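Side-chain contact in YscQ-C, type III secretion protein (Yersinia pseudotuberculosis, PDB 3UEP), which forms part of the Yop type III secretion machinery, as the C-terminal, FliN-like fragment of YscQ made from an internal translation start: residues L13-L16 against N17-P20. Numbering follows the deposited sequence.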
loop_
_atom_site.group_PDB
_atom_site.type_symbol
_atom_site.label_atom_id
_atom_site.label_comp_id
_atom_site.label_asym_id
_atom_site.label_seq_id
_atom_site.Cartn_x
_atom_site.Cartn_y
_atom_site.Cartn_z
ATOM N N LEU A 13 -13.836 5.847 25.157
ATOM C CA LEU A 13 -13.029 4.632 25.198
ATOM C C LEU A 13 -12.325 4.414 26.537
ATOM O O LEU A 13 -11.424 5.164 26.914
ATOM C CB LEU A 13 -12.006 4.643 24.072
ATOM C CG LEU A 13 -11.960 3.366 23.234
ATOM C CD1 LEU A 13 -13.366 2.967 22.819
ATOM C CD2 LEU A 13 -11.089 3.576 22.013
ATOM N N THR A 14 -12.735 3.375 27.253
ATOM C CA THR A 14 -12.152 3.085 28.556
ATOM C C THR A 14 -11.299 1.820 28.498
ATOM O O THR A 14 -10.574 1.490 29.432
ATOM C CB THR A 14 -13.242 2.935 29.597
ATOM O OG1 THR A 14 -14.016 1.770 29.295
ATOM C CG2 THR A 14 -14.155 4.181 29.579
ATOM N N ASP A 15 -11.388 1.119 27.378
ATOM C CA ASP A 15 -10.584 -0.065 27.133
ATOM C C ASP A 15 -9.619 0.241 25.988
ATOM O O ASP A 15 -10.020 0.294 24.831
ATOM C CB ASP A 15 -11.497 -1.259 26.786
ATOM C CG ASP A 15 -10.710 -2.491 26.373
ATOM O OD1 ASP A 15 -9.498 -2.532 26.677
ATOM O OD2 ASP A 15 -11.290 -3.414 25.746
ATOM N N LEU A 16 -8.350 0.461 26.309
ATOM C CA LEU A 16 -7.363 0.813 25.292
ATOM C C LEU A 16 -7.212 -0.278 24.227
ATOM O O LEU A 16 -6.789 0.001 23.114
ATOM C CB LEU A 16 -5.998 1.107 25.926
ATOM C CG LEU A 16 -5.861 2.327 26.844
ATOM C CD1 LEU A 16 -4.385 2.761 26.921
ATOM C CD2 LEU A 16 -6.735 3.487 26.385
ATOM N N ASN A 17 -7.552 -1.520 24.570
ATOM C CA ASN A 17 -7.461 -2.626 23.616
ATOM C C ASN A 17 -8.433 -2.458 22.463
ATOM O O ASN A 17 -8.388 -3.208 21.487
ATOM C CB ASN A 17 -7.734 -3.961 24.306
ATOM C CG ASN A 17 -6.729 -4.266 25.390
ATOM O OD1 ASN A 17 -5.545 -4.411 25.114
ATOM N ND2 ASN A 17 -7.197 -4.371 26.629
ATOM N N GLN A 18 -9.324 -1.477 22.581
ATOM C CA GLN A 18 -10.289 -1.209 21.521
ATOM C C GLN A 18 -9.957 0.044 20.710
ATOM O O GLN A 18 -10.738 0.455 19.837
ATOM C CB GLN A 18 -11.690 -1.094 22.105
ATOM C CG GLN A 18 -12.172 -2.379 22.770
ATOM C CD GLN A 18 -13.609 -2.261 23.239
ATOM O OE1 GLN A 18 -14.457 -1.696 22.534
ATOM N NE2 GLN A 18 -13.893 -2.765 24.452
ATOM N N LEU A 19 -8.798 0.642 20.983
ATOM C CA LEU A 19 -8.357 1.836 20.245
ATOM C C LEU A 19 -8.213 1.517 18.757
ATOM O O LEU A 19 -7.646 0.492 18.401
ATOM C CB LEU A 19 -7.006 2.310 20.769
ATOM C CG LEU A 19 -6.951 2.913 22.172
ATOM C CD1 LEU A 19 -5.500 3.150 22.559
ATOM C CD2 LEU A 19 -7.777 4.204 22.255
ATOM N N PRO A 20 -8.703 2.405 17.883
ATOM C CA PRO A 20 -8.595 2.123 16.446
ATOM C C PRO A 20 -7.161 2.288 15.934
ATOM O O PRO A 20 -6.423 3.146 16.419
ATOM C CB PRO A 20 -9.504 3.177 15.792
ATOM C CG PRO A 20 -9.953 4.126 16.943
ATOM C CD PRO A 20 -9.165 3.777 18.162
#
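Asp15 spreads its carboxylate between the side-chain amides of Asn17 and Gln18, one on each oxygen. Asp15 OD1 accepts twice: from Asn17 ND2 at 2.9 Å on its syn lone pair, though bent (133° at the hydrogen), and from Asn17 N at 3.0 Å, which approaches from above the carboxylate plane. Asp15 OD2 receives Gln18 NE2 at 3.0 Å on the anti side, 155° at the hydrogen, with the two planes nearly perpendicular. With CG anti to the backbone N (chi1 174°), the carboxylate lies beside the Asp15 carbonyl carbon, near Asn17 N. Three bonds to two residues thus limit its rotation. The bond from Asn17 N, two residues on, makes an Asx turn, overlapping the 3-10 turn closed by Gln18 N on Asp15 O at 2.9 Å, before strand 20-27 of this FliN-type domain. On the apolar side Leu19 CD2 meets Leu13 CD2 at 3.4 Å, tighter than usual van der Waals contact, while Leu16 lies alongside Leu19, its CB 4.0 Å from Leu19 CD1. Val93, apparently from the C-terminal protease-site tag, touches Leu16 and Leu19; Pro20 pairs antiparallel with a strand of the second subunit, extending the sheet across the interface.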